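Endo-alpha-(1->5)-L-arabinanase (Bacillus licheniformis, PDB 6B7K) probably cuts internal (1->5)-alpha-arabinofuranosidic linkages in arabinans, as a calcium-binding member of glycoside hydrolase family 43. Local coordinates at residues 22-27 with 260-265; 66-71 with 121-126; 105-110 with 127-132; 254-259 with 275-280. One frame throughout, in Å; residues are numbered along the deposited sequence.

Contact 1. Residues 22-27 with 260-265. With CA (calcium ion), chain F.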
loop_
_atom_site.group_PDB
_atom_site.type_symbol
_atom_site.label_atom_id
_atom_site.label_comp_id
_atom_site.label_asym_id
_atom_site.label_seq_id
_atom_site.Cartn_x
_atom_site.Cartn_y
_atom_site.Cartn_z
ATOM N N HIS A 22 -7.744 -1.944 7.331
ATOM C CA HIS A 22 -7.932 -0.981 6.258
ATOM C C HIS A 22 -6.559 -0.557 5.762
ATOM O O HIS A 22 -5.693 -0.204 6.567
ATOM C CB HIS A 22 -8.737 0.231 6.729
ATOM C CG HIS A 22 -9.447 0.944 5.621
ATOM N ND1 HIS A 22 -8.950 2.086 5.031
ATOM C CD2 HIS A 22 -10.612 0.671 4.989
ATOM C CE1 HIS A 22 -9.783 2.489 4.088
ATOM N NE2 HIS A 22 -10.800 1.647 4.042
ATOM N N ASP A 23 -6.371 -0.604 4.440
ATOM C CA ASP A 23 -5.091 -0.333 3.795
ATOM C C ASP A 23 -4.014 -1.282 4.321
ATOM O O ASP A 23 -3.040 -0.831 4.935
ATOM C CB ASP A 23 -4.681 1.125 4.017
ATOM C CG ASP A 23 -5.797 2.100 3.684
ATOM O OD1 ASP A 23 -6.371 1.999 2.579
ATOM O OD2 ASP A 23 -6.109 2.963 4.535
ATOM N N PRO A 24 -4.142 -2.588 4.091
ATOM C CA PRO A 24 -3.215 -3.546 4.692
ATOM C C PRO A 24 -1.935 -3.741 3.888
ATOM O O PRO A 24 -1.864 -3.475 2.684
ATOM C CB PRO A 24 -4.038 -4.841 4.705
ATOM C CG PRO A 24 -4.849 -4.740 3.471
ATOM C CD PRO A 24 -5.188 -3.272 3.308
ATOM N N SER A 25 -0.914 -4.222 4.594
ATOM C CA SER A 25 0.344 -4.653 3.995
ATOM C C SER A 25 0.830 -5.861 4.777
ATOM O O SER A 25 1.026 -5.773 5.993
ATOM C CB SER A 25 1.391 -3.535 4.016
ATOM O OG SER A 25 2.587 -3.933 3.363
ATOM N N ILE A 26 1.021 -6.984 4.087
ATOM C CA ILE A 26 1.306 -8.257 4.738
ATOM C C ILE A 26 2.809 -8.480 4.812
ATOM O O ILE A 26 3.578 -8.078 3.926
ATOM C CB ILE A 26 0.605 -9.425 4.008
ATOM C CG1 ILE A 26 0.729 -10.723 4.809
ATOM C CG2 ILE A 26 1.179 -9.614 2.617
ATOM C CD1 ILE A 26 0.105 -10.666 6.184
ATOM N N ILE A 27 3.230 -9.123 5.901
ATOM C CA ILE A 27 4.596 -9.591 6.103
ATOM C C ILE A 27 4.492 -10.863 6.941
ATOM O O ILE A 27 3.417 -11.224 7.424
ATOM C CB ILE A 27 5.483 -8.518 6.780
ATOM C CG1 ILE A 27 6.973 -8.903 6.765
ATOM C CG2 ILE A 27 5.004 -8.239 8.198
ATOM C CD1 ILE A 27 7.533 -9.192 5.390
ATOM N N PRO A 260 -13.120 -3.808 -3.241
ATOM C CA PRO A 260 -11.788 -4.222 -2.791
ATOM C C PRO A 260 -10.743 -3.198 -3.199
ATOM O O PRO A 260 -10.867 -2.527 -4.226
ATOM C CB PRO A 260 -11.565 -5.557 -3.514
ATOM C CG PRO A 260 -12.908 -5.943 -4.081
ATOM C CD PRO A 260 -13.605 -4.654 -4.342
ATOM N N GLY A 261 -9.701 -3.075 -2.387
ATOM C CA GLY A 261 -8.659 -2.127 -2.724
ATOM C C GLY A 261 -7.556 -2.089 -1.691
ATOM O O GLY A 261 -7.467 -2.942 -0.805
ATOM N N HIS A 262 -6.736 -1.039 -1.814
ATOM C CA HIS A 262 -5.436 -0.900 -1.166
ATOM C C HIS A 262 -4.764 -2.249 -0.968
ATOM O O HIS A 262 -4.571 -2.704 0.164
ATOM C CB HIS A 262 -5.544 -0.164 0.166
ATOM C CG HIS A 262 -4.263 0.493 0.574
ATOM N ND1 HIS A 262 -3.131 -0.225 0.895
ATOM C CD2 HIS A 262 -3.924 1.800 0.680
ATOM C CE1 HIS A 262 -2.152 0.610 1.195
ATOM N NE2 HIS A 262 -2.608 1.845 1.069
ATOM N N GLN A 263 -4.404 -2.886 -2.073
ATOM C CA GLN A 263 -3.809 -4.207 -2.060
ATOM C C GLN A 263 -2.303 -4.121 -1.829
ATOM O O GLN A 263 -1.698 -3.046 -1.830
ATOM C CB GLN A 263 -4.094 -4.932 -3.373
ATOM C CG GLN A 263 -3.226 -4.460 -4.533
ATOM C CD GLN A 263 -3.390 -2.980 -4.832
ATOM O OE1 GLN A 263 -4.504 -2.455 -4.836
ATOM N NE2 GLN A 263 -2.277 -2.299 -5.069
ATOM N N ASP A 264 -1.702 -5.288 -1.620
ATOM C CA ASP A 264 -0.256 -5.426 -1.570
ATOM C C ASP A 264 0.071 -6.888 -1.829
ATOM O O ASP A 264 -0.734 -7.775 -1.533
ATOM C CB ASP A 264 0.321 -4.964 -0.227
ATOM C CG ASP A 264 1.780 -4.553 -0.329
ATOM O OD1 ASP A 264 2.396 -4.788 -1.389
ATOM O OD2 ASP A 264 2.307 -3.983 0.646
ATOM N N VAL A 265 1.250 -7.130 -2.397
ATOM C CA VAL A 265 1.682 -8.471 -2.771
ATOM C C VAL A 265 2.915 -8.843 -1.959
ATOM O O VAL A 265 3.775 -7.996 -1.688
ATOM C CB VAL A 265 1.966 -8.579 -4.284
ATOM C CG1 VAL A 265 0.676 -8.427 -5.076
ATOM C CG2 VAL A 265 2.983 -7.533 -4.715
HETATM CA CA CA F . 4.601 -3.589 -0.304
HETATM O O HOH W 1 5.269 -5.949 -1.203
#
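Asp23 lies on the flat of the His262 imidazole: its CB sits 3.5 Å from the ring centroid, near the ring normal, a CH-pi contact. The carboxylate plane is turned 55° from the ring, with OD1 above the CD2 side and OD2 aimed elsewhere, to Thr38 OG1 and, weakly, to His22 ND1. The His262 CG stands opposite its backbone N (chi1 -156°), which swings the ring across to this partner. Pro24 CD rests 3.3 Å from His262 O. Next along the chain, Ser25 OG extends away from its own N (chi1 -177°) and donates to Asp264 OD2 at 2.7 Å, on the anti side and somewhat out of the carboxylate plane. Both Asp264 oxygens bind a calcium ion, OD1 at 2.7 Å and OD2 at 2.5 Å; Asp84, Asp142 and a water complete the ligands seen, and that water also donates to Val265 O. Val265 N donates to Asp264 OD1 at 2.8 Å, so metal, hydroxyl and amide fix the carboxylate's rotation. A second calcium ion lies about 3 Å from the His262 side chain (nearest atoms). The contact thus brings Asp23, predicted proton acceptor, to the segment of His262, predicted to recognise substrate, and calcium-bound Asp264. At the centre of the family 43 five-bladed beta-propeller, strand 25-29, backed by strand 32-38, here meets strand 257-266, backed by strand 270-277, with strands 81-87 and 191-199 close by.

Contact 2. Residues 66-71 with 121-126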
loop_
_atom_site.group_PDB
_atom_site.type_symbol
_atom_site.label_atom_id
_atom_site.label_comp_id
_atom_site.label_asym_id
_atom_site.label_seq_id
_atom_site.Cartn_x
_atom_site.Cartn_y
_atom_site.Cartn_z
ATOM N N LEU A 66 4.137 11.108 17.098
ATOM C CA LEU A 66 5.492 11.629 16.991
ATOM C C LEU A 66 5.472 13.153 16.955
ATOM O O LEU A 66 4.550 13.775 16.421
ATOM C CB LEU A 66 6.179 11.083 15.740
ATOM C CG LEU A 66 7.099 9.869 15.899
ATOM C CD1 LEU A 66 6.449 8.782 16.740
ATOM C CD2 LEU A 66 7.485 9.322 14.532
ATOM N N SER A 67 6.514 13.755 17.534
ATOM C CA SER A 67 6.563 15.210 17.647
ATOM C C SER A 67 6.668 15.870 16.276
ATOM O O SER A 67 5.947 16.831 15.982
ATOM C CB SER A 67 7.736 15.627 18.535
ATOM O OG SER A 67 8.974 15.232 17.969
ATOM N N TRP A 68 7.557 15.366 15.421
ATOM C CA TRP A 68 7.801 16.028 14.145
ATOM C C TRP A 68 6.658 15.858 13.148
ATOM O O TRP A 68 6.722 16.453 12.066
ATOM C CB TRP A 68 9.111 15.524 13.535
ATOM C CG TRP A 68 9.129 14.061 13.249
ATOM C CD1 TRP A 68 9.560 13.070 14.080
ATOM C CD2 TRP A 68 8.702 13.417 12.041
ATOM N NE1 TRP A 68 9.427 11.847 13.466
ATOM C CE2 TRP A 68 8.903 12.033 12.213
ATOM C CE3 TRP A 68 8.169 13.875 10.832
ATOM C CZ2 TRP A 68 8.588 11.104 11.222
ATOM C CZ3 TRP A 68 7.858 12.951 9.849
ATOM C CH2 TRP A 68 8.069 11.581 10.051
ATOM N N TRP A 69 5.628 15.068 13.469
ATOM C CA TRP A 69 4.432 15.044 12.632
ATOM C C TRP A 69 3.751 16.405 12.622
ATOM O O TRP A 69 3.338 16.896 11.564
ATOM C CB TRP A 69 3.460 13.969 13.119
ATOM C CG TRP A 69 3.946 12.568 12.908
ATOM C CD1 TRP A 69 4.972 12.168 12.102
ATOM C CD2 TRP A 69 3.426 11.380 13.516
ATOM N NE1 TRP A 69 5.121 10.804 12.169
ATOM C CE2 TRP A 69 4.185 10.296 13.032
ATOM C CE3 TRP A 69 2.391 11.126 14.422
ATOM C CZ2 TRP A 69 3.944 8.981 13.425
ATOM C CZ3 TRP A 69 2.154 9.820 14.810
ATOM C CH2 TRP A 69 2.926 8.765 14.311
ATOM N N LYS A 70 3.633 17.034 13.794
ATOM C CA LYS A 70 3.044 18.364 13.883
ATOM C C LYS A 70 3.820 19.398 13.078
ATOM O O LYS A 70 3.270 20.459 12.767
ATOM C CB LYS A 70 2.961 18.803 15.348
ATOM C CG LYS A 70 1.874 18.109 16.157
ATOM C CD LYS A 70 0.503 18.694 15.850
ATOM C CE LYS A 70 0.462 20.190 16.145
ATOM N NZ LYS A 70 -0.866 20.790 15.841
ATOM N N MET A 71 5.081 19.122 12.739
ATOM C CA MET A 71 5.858 20.073 11.949
ATOM C C MET A 71 5.377 20.118 10.505
ATOM O O MET A 71 5.139 21.197 9.952
ATOM C CB MET A 71 7.342 19.714 11.996
ATOM C CG MET A 71 8.082 20.234 13.206
ATOM S SD MET A 71 9.839 19.851 13.092
ATOM C CE MET A 71 10.306 20.815 11.655
ATOM N N TRP A 121 10.440 0.009 17.671
ATOM C CA TRP A 121 10.598 0.610 16.354
ATOM C C TRP A 121 11.378 1.911 16.468
ATOM O O TRP A 121 11.097 2.734 17.346
ATOM C CB TRP A 121 9.236 0.854 15.702
ATOM C CG TRP A 121 8.545 -0.415 15.322
ATOM C CD1 TRP A 121 7.753 -1.189 16.119
ATOM C CD2 TRP A 121 8.594 -1.072 14.048
ATOM N NE1 TRP A 121 7.303 -2.283 15.421
ATOM C CE2 TRP A 121 7.805 -2.235 14.147
ATOM C CE3 TRP A 121 9.226 -0.787 12.834
ATOM C CZ2 TRP A 121 7.630 -3.113 13.079
ATOM C CZ3 TRP A 121 9.052 -1.660 11.774
ATOM C CH2 TRP A 121 8.259 -2.807 11.903
ATOM N N ARG A 122 12.354 2.089 15.581
ATOM C CA ARG A 122 13.175 3.290 15.541
ATOM C C ARG A 122 12.544 4.330 14.620
ATOM O O ARG A 122 11.965 3.990 13.585
ATOM C CB ARG A 122 14.588 2.949 15.062
ATOM C CG ARG A 122 15.492 4.150 14.855
ATOM C CD ARG A 122 16.332 3.981 13.604
ATOM N NE ARG A 122 17.294 2.893 13.737
ATOM C CZ ARG A 122 17.993 2.384 12.728
ATOM N NH1 ARG A 122 17.831 2.857 11.500
ATOM N NH2 ARG A 122 18.850 1.398 12.946
ATOM N N ASP A 123 12.659 5.601 15.006
ATOM C CA ASP A 123 12.089 6.708 14.241
ATOM C C ASP A 123 13.101 7.166 13.196
ATOM O O ASP A 123 14.101 7.811 13.530
ATOM C CB ASP A 123 11.703 7.858 15.166
ATOM C CG ASP A 123 11.028 8.999 14.427
ATOM O OD1 ASP A 123 10.569 8.785 13.284
ATOM O OD2 ASP A 123 10.960 10.112 14.989
ATOM N N ASP A 124 12.834 6.855 11.930
ATOM C CA ASP A 124 13.767 7.151 10.851
ATOM C C ASP A 124 13.452 8.448 10.114
ATOM O O ASP A 124 14.156 8.784 9.158
ATOM C CB ASP A 124 13.815 5.979 9.865
ATOM C CG ASP A 124 14.363 4.711 10.500
ATOM O OD1 ASP A 124 13.649 4.098 11.321
ATOM O OD2 ASP A 124 15.509 4.330 10.193
ATOM N N GLY A 125 12.423 9.184 10.531
ATOM C CA GLY A 125 12.221 10.541 10.060
ATOM C C GLY A 125 11.396 10.653 8.792
ATOM O O GLY A 125 10.924 9.675 8.205
ATOM N N LEU A 126 11.232 11.903 8.362
ATOM C CA LEU A 126 10.426 12.210 7.187
ATOM C C LEU A 126 11.050 11.615 5.929
ATOM O O LEU A 126 12.272 11.626 5.753
ATOM C CB LEU A 126 10.275 13.728 7.044
ATOM C CG LEU A 126 9.331 14.334 5.997
ATOM C CD1 LEU A 126 10.018 14.529 4.653
ATOM C CD2 LEU A 126 8.079 13.493 5.840
#
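Leu66 and Trp68, in the segment that carries the short helix 69-72, pass Asp123 and Gly125 of strand 122-130 without backbone pairing: Trp68 CA and Gly125 CA stay 8.1 Å apart, and side chains fill the interval. Gly125 (phi 89°) takes a conformation where a CB would press on the preceding carbonyl oxygen, and its bare backbone lies under the indole. With Trp68 CG between its own N and carbonyl carbon (chi1 61°), the indole is carried toward strand 122-130. Its NE1 donates to Asp123 OD2 at 2.8 Å, using the syn lone pair, with ring and carboxylate nearly coplanar; a weak second bond reaches OD1. Gly125 CA and Leu126 N cover one face of the indole, Trp69 CD1 the other, and CZ3 meets Leu126 CB at 3.8 Å. Leu66 CD2 packs 3.4 Å from Asp123 OD1, which also receives a weak bond from Gly125 N. Replacing Trp68 by alanine is likely to leave Asp123 without its indole donor and open a gap over Gly125 and Leu126. The contact is thus an apolar plate at the surface, its polar edge bonded to a carboxylate, which with packing on both faces probably limits how the ring turns.

Contact 3. Residues 105-110 with 127-132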
loop_
_atom_site.group_PDB
_atom_site.type_symbol
_atom_site.label_atom_id
_atom_site.label_comp_id
_atom_site.label_asym_id
_atom_site.label_seq_id
_atom_site.Cartn_x
_atom_site.Cartn_y
_atom_site.Cartn_z
ATOM N N THR A 105 -1.950 18.244 2.554
ATOM C CA THR A 105 -0.844 18.354 3.493
ATOM C C THR A 105 -0.538 16.983 4.082
ATOM O O THR A 105 -1.102 16.598 5.111
ATOM C CB THR A 105 -1.170 19.362 4.595
ATOM O OG1 THR A 105 -1.648 20.575 3.999
ATOM C CG2 THR A 105 0.073 19.665 5.405
ATOM N N SER A 106 0.341 16.234 3.423
ATOM C CA SER A 106 0.662 14.877 3.829
ATOM C C SER A 106 2.170 14.706 3.924
ATOM O O SER A 106 2.945 15.482 3.359
ATOM C CB SER A 106 0.082 13.853 2.853
ATOM O OG SER A 106 -1.280 14.130 2.588
ATOM N N ALA A 107 2.577 13.669 4.651
ATOM C CA ALA A 107 3.988 13.365 4.835
ATOM C C ALA A 107 4.139 11.873 5.071
ATOM O O ALA A 107 3.383 11.288 5.852
ATOM C CB ALA A 107 4.575 14.151 6.010
ATOM N N ILE A 108 5.103 11.262 4.393
ATOM C CA ILE A 108 5.418 9.851 4.574
ATOM C C ILE A 108 6.601 9.738 5.522
ATOM O O ILE A 108 7.652 10.348 5.294
ATOM C CB ILE A 108 5.721 9.165 3.231
ATOM C CG1 ILE A 108 4.472 9.146 2.350
ATOM C CG2 ILE A 108 6.233 7.751 3.465
ATOM C CD1 ILE A 108 4.690 8.564 0.967
ATOM N N GLY A 109 6.424 8.975 6.600
ATOM C CA GLY A 109 7.488 8.715 7.542
ATOM C C GLY A 109 8.052 7.314 7.373
ATOM O O GLY A 109 7.625 6.532 6.529
ATOM N N LEU A 110 9.038 7.002 8.209
ATOM C CA LEU A 110 9.692 5.703 8.152
ATOM C C LEU A 110 10.000 5.220 9.559
ATOM O O LEU A 110 10.596 5.951 10.357
ATOM C CB LEU A 110 10.976 5.768 7.317
ATOM C CG LEU A 110 11.752 4.462 7.130
ATOM C CD1 LEU A 110 10.835 3.345 6.649
ATOM C CD2 LEU A 110 12.907 4.669 6.157
ATOM N N VAL A 127 10.197 11.093 5.049
ATOM C CA VAL A 127 10.642 10.517 3.786
ATOM C C VAL A 127 10.415 11.529 2.670
ATOM O O VAL A 127 11.348 11.891 1.946
ATOM C CB VAL A 127 9.917 9.191 3.493
ATOM C CG1 VAL A 127 10.337 8.639 2.143
ATOM C CG2 VAL A 127 10.192 8.185 4.598
ATOM N N ILE A 128 9.176 11.994 2.531
ATOM C CA ILE A 128 8.825 12.966 1.502
ATOM C C ILE A 128 7.536 13.656 1.929
ATOM O O ILE A 128 6.625 13.020 2.466
ATOM C CB ILE A 128 8.694 12.292 0.115
ATOM C CG1 ILE A 128 8.334 13.322 -0.958
ATOM C CG2 ILE A 128 7.676 11.164 0.158
ATOM C CD1 ILE A 128 9.359 14.425 -1.112
ATOM N N ARG A 129 7.470 14.964 1.694
ATOM C CA ARG A 129 6.337 15.783 2.097
ATOM C C ARG A 129 5.588 16.296 0.873
ATOM O O ARG A 129 6.158 16.436 -0.214
ATOM C CB ARG A 129 6.794 16.966 2.963
ATOM C CG ARG A 129 5.654 17.773 3.580
ATOM C CD ARG A 129 6.145 18.956 4.395
ATOM N NE ARG A 129 6.655 20.047 3.570
ATOM C CZ ARG A 129 7.944 20.259 3.321
ATOM N NH1 ARG A 129 8.863 19.450 3.833
ATOM N NH2 ARG A 129 8.315 21.281 2.561
ATOM N N SER A 130 4.296 16.566 1.057
ATOM C CA SER A 130 3.471 17.216 0.049
ATOM C C SER A 130 2.689 18.345 0.706
ATOM O O SER A 130 2.089 18.152 1.768
ATOM C CB SER A 130 2.513 16.224 -0.622
ATOM O OG SER A 130 1.548 15.737 0.294
ATOM N N THR A 131 2.705 19.516 0.082
ATOM C CA THR A 131 1.960 20.674 0.551
ATOM C C THR A 131 0.859 21.019 -0.447
ATOM O O THR A 131 0.660 20.341 -1.460
ATOM C CB THR A 131 2.892 21.870 0.769
ATOM O OG1 THR A 131 3.606 22.149 -0.442
ATOM C CG2 THR A 131 3.882 21.580 1.887
ATOM N N SER A 132 0.135 22.101 -0.149
ATOM C CA SER A 132 -0.934 22.545 -1.034
ATOM C C SER A 132 -0.414 22.996 -2.393
ATOM O O SER A 132 -1.161 22.953 -3.374
ATOM C CB SER A 132 -1.724 23.675 -0.373
ATOM O OG SER A 132 -2.806 24.081 -1.189
#
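Arg129, whose CG lies 3.6 Å from Ser106 O, carries the one flat side-chain group here: its guanidinium has Thr131 CG2 at its edge, in plane, and its end, bent at chi3 (73°), leads away from 105-110. The setting is an antiparallel beta hairpin of strands 106-113 and 122-130, the latter outermost in a four-stranded blade of the five-bladed propeller expected of family 43. Ser106 and Ser130 form a hydrogen-bonded pair, Ser130 N to Ser106 O at 2.9 Å and Ser106 N to Ser130 O at 3.1 Å; Ala107 and Arg129 follow as a non-hydrogen-bonded pair. Then comes a classic beta bulge, with Val127 and Ile128 both facing Ile108: Ile108 N donates to Ile128 O at 3.0 Å, and Val127 N to Ile108 O at 2.7 Å. The extra residue brings two branched side chains against one, so that Ile108 CG2 meets Val127 CB while its CD1 meets Ile128 CG2. The two serine hydroxyls are satisfied beyond the hairpin, Ser106 OG with Asn137 and Ser99, Ser130 OG with Asn104 O and Ala138 N. Asn137 and Ala138 are predicted substrate-binding residues, so this end of the hairpin is hydrogen-bonded to the loop that bears them. At the bulge, Val127 CG2, opposite its own carbonyl carbon, packs 3.7 Å from Leu110 CB.

Contact 4. Residues 254-259 with 275-280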
loop_
_atom_site.group_PDB
_atom_site.type_symbol
_atom_site.label_atom_id
_atom_site.label_comp_id
_atom_site.label_asym_id
_atom_site.label_seq_id
_atom_site.Cartn_x
_atom_site.Cartn_y
_atom_site.Cartn_z
ATOM N N ASN A 254 -17.605 -8.874 -5.434
ATOM C CA ASN A 254 -18.678 -9.839 -5.645
ATOM C C ASN A 254 -19.872 -9.404 -4.797
ATOM O O ASN A 254 -19.939 -8.275 -4.295
ATOM C CB ASN A 254 -18.203 -11.265 -5.334
ATOM C CG ASN A 254 -17.504 -11.376 -3.987
ATOM O OD1 ASN A 254 -17.590 -10.477 -3.151
ATOM N ND2 ASN A 254 -16.807 -12.487 -3.775
ATOM N N ASP A 255 -20.838 -10.307 -4.624
ATOM C CA ASP A 255 -22.039 -9.959 -3.871
ATOM C C ASP A 255 -21.747 -9.771 -2.386
ATOM O O ASP A 255 -22.432 -8.988 -1.717
ATOM C CB ASP A 255 -23.110 -11.030 -4.072
ATOM C CG ASP A 255 -23.676 -11.032 -5.481
ATOM O OD1 ASP A 255 -22.894 -11.181 -6.444
ATOM O OD2 ASP A 255 -24.908 -10.889 -5.624
ATOM N N ARG A 256 -20.744 -10.467 -1.854
ATOM C CA ARG A 256 -20.419 -10.373 -0.435
ATOM C C ARG A 256 -19.417 -9.254 -0.161
ATOM O O ARG A 256 -19.678 -8.365 0.654
ATOM C CB ARG A 256 -19.885 -11.722 0.068
ATOM C CG ARG A 256 -18.932 -11.626 1.256
ATOM C CD ARG A 256 -19.579 -12.019 2.574
ATOM N NE ARG A 256 -18.576 -12.107 3.632
ATOM C CZ ARG A 256 -18.833 -12.460 4.888
ATOM N NH1 ARG A 256 -20.070 -12.759 5.254
ATOM N NH2 ARG A 256 -17.851 -12.510 5.777
ATOM N N TRP A 257 -18.274 -9.282 -0.840
ATOM C CA TRP A 257 -17.214 -8.305 -0.628
ATOM C C TRP A 257 -17.326 -7.214 -1.684
ATOM O O TRP A 257 -17.272 -7.498 -2.885
ATOM C CB TRP A 257 -15.843 -8.975 -0.672
ATOM C CG TRP A 257 -15.717 -10.059 0.343
ATOM C CD1 TRP A 257 -15.727 -11.402 0.114
ATOM C CD2 TRP A 257 -15.590 -9.893 1.759
ATOM N NE1 TRP A 257 -15.604 -12.084 1.300
ATOM C CE2 TRP A 257 -15.518 -11.181 2.325
ATOM C CE3 TRP A 257 -15.527 -8.781 2.602
ATOM C CZ2 TRP A 257 -15.384 -11.386 3.698
ATOM C CZ3 TRP A 257 -15.392 -8.986 3.960
ATOM C CH2 TRP A 257 -15.321 -10.279 4.497
ATOM N N LYS A 258 -17.483 -5.974 -1.232
ATOM C CA LYS A 258 -17.695 -4.837 -2.111
ATOM C C LYS A 258 -16.519 -3.877 -2.003
ATOM O O LYS A 258 -15.961 -3.682 -0.919
ATOM C CB LYS A 258 -18.999 -4.116 -1.765
ATOM C CG LYS A 258 -20.122 -5.059 -1.359
ATOM C CD LYS A 258 -21.484 -4.503 -1.732
ATOM C CE LYS A 258 -21.735 -4.606 -3.228
ATOM N NZ LYS A 258 -21.799 -6.023 -3.680
ATOM N N GLY A 259 -16.149 -3.290 -3.136
ATOM C CA GLY A 259 -15.064 -2.340 -3.204
ATOM C C GLY A 259 -13.754 -2.824 -2.608
ATOM O O GLY A 259 -13.294 -2.316 -1.581
ATOM N N ALA A 275 -11.623 -5.367 1.950
ATOM C CA ALA A 275 -12.898 -5.319 1.255
ATOM C C ALA A 275 -14.002 -5.078 2.273
ATOM O O ALA A 275 -13.844 -5.348 3.465
ATOM C CB ALA A 275 -13.165 -6.608 0.468
ATOM N N TYR A 276 -15.130 -4.574 1.787
ATOM C CA TYR A 276 -16.215 -4.120 2.646
ATOM C C TYR A 276 -17.301 -5.189 2.711
ATOM O O TYR A 276 -17.946 -5.490 1.703
ATOM C CB TYR A 276 -16.766 -2.787 2.144
ATOM C CG TYR A 276 -15.709 -1.706 2.155
ATOM C CD1 TYR A 276 -14.869 -1.516 1.065
ATOM C CD2 TYR A 276 -15.526 -0.900 3.270
ATOM C CE1 TYR A 276 -13.889 -0.542 1.079
ATOM C CE2 TYR A 276 -14.549 0.077 3.293
ATOM C CZ TYR A 276 -13.732 0.248 2.195
ATOM O OH TYR A 276 -12.759 1.220 2.211
ATOM N N ASP A 277 -17.495 -5.752 3.902
ATOM C CA ASP A 277 -18.401 -6.879 4.103
ATOM C C ASP A 277 -19.848 -6.409 4.007
ATOM O O ASP A 277 -20.336 -5.697 4.890
ATOM C CB ASP A 277 -18.128 -7.523 5.459
ATOM C CG ASP A 277 -18.640 -8.943 5.544
ATOM O OD1 ASP A 277 -19.288 -9.401 4.578
ATOM O OD2 ASP A 277 -18.387 -9.607 6.573
ATOM N N ALA A 278 -20.542 -6.815 2.941
ATOM C CA ALA A 278 -21.947 -6.459 2.789
ATOM C C ALA A 278 -22.838 -7.170 3.800
ATOM O O ALA A 278 -23.989 -6.763 3.989
ATOM C CB ALA A 278 -22.423 -6.768 1.369
ATOM N N LEU A 279 -22.339 -8.220 4.449
ATOM C CA LEU A 279 -23.090 -8.937 5.468
ATOM C C LEU A 279 -22.749 -8.467 6.877
ATOM O O LEU A 279 -23.074 -9.156 7.849
ATOM C CB LEU A 279 -22.853 -10.442 5.337
ATOM C CG LEU A 279 -23.412 -11.109 4.077
ATOM C CD1 LEU A 279 -23.158 -12.610 4.098
ATOM C CD2 LEU A 279 -24.898 -10.817 3.930
ATOM N N ASP A 280 -22.110 -7.308 7.010
ATOM C CA ASP A 280 -21.735 -6.801 8.324
ATOM C C ASP A 280 -21.642 -5.275 8.292
ATOM O O ASP A 280 -20.699 -4.676 8.811
ATOM C CB ASP A 280 -20.425 -7.433 8.795
ATOM C CG ASP A 280 -20.241 -7.336 10.296
ATOM O OD1 ASP A 280 -21.215 -7.610 11.025
ATOM O OD2 ASP A 280 -19.127 -6.998 10.750
#
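Arg256, Trp257 and Asp277 make a layered group. The Asp277 carboxylate lies over one face of the Arg256 guanidinium, its plane turned 57° from it, with OD1 3.0 Å from NE. The oxygen stands well out of the guanidinium plane, so this salt bridge rests on charge attraction and no N-H points at it. A bend at chi2 (104°) brings the arginine back over its own neighbour, NE above the Trp257 indole toward the rim. Asp277 OD1 lies over that same indole face, and Asp277 CB is 3.4 Å from Trp257 CZ3. Leu279 CD1 meets the guanidinium at its edge, near NH1. A methionine in place of Arg256 would probably leave Asp277 without its counter-charge and Leu279 with less to pack on. These residues sit at the open end of the antiparallel hairpin of strands 257-266 and 270-277. Trp257 and Asp277 are a non-hydrogen-bonded pair; Lys258 and Tyr276 a hydrogen-bonded one, each N donating to the other's O at 3.0 Å. Ala278 N reaches Arg256 O at 2.9 Å. Asp277 starts a type I turn to Asp280, and its OD1 accepts from Leu279 N at 3.3 Å, an Asx turn, the amide coming from above the carboxylate plane. In the loop leading into the first strand, Asn254 OD1 accepts from Trp257 N at 2.7 Å, an Asx motif. Trp257 CB packs on Ala275 CB, while on the opposite face of the sheet the Tyr276 ring turns an edge to Lys258 O and Gly259 O and sends its OH to His22 and His274.

From the N terminus, segment 22-27 opens the longest loop, which contact 1 closes only at 260-265, joining strands of the first and last sheets at the middle of the propeller. Within that span lie contacts 2 and 3. Contact 2 runs from 66-71 to 121-126; 105-110 intervenes and pairs with 127-132, so contacts 2 and 3 cross. They share strand 122-130 and touch, with Asp124 N 2.9 Å from Leu110 O. Contact 4 opens at 254-259, just before contact 1 closes, and ends at 275-280, crossing contact 1 on strand 257-266. His22 NE2 and Tyr276 OH, 2.7 Å apart, join these two. Contacts 2 and 4 lie on opposite sides of the chain's centre.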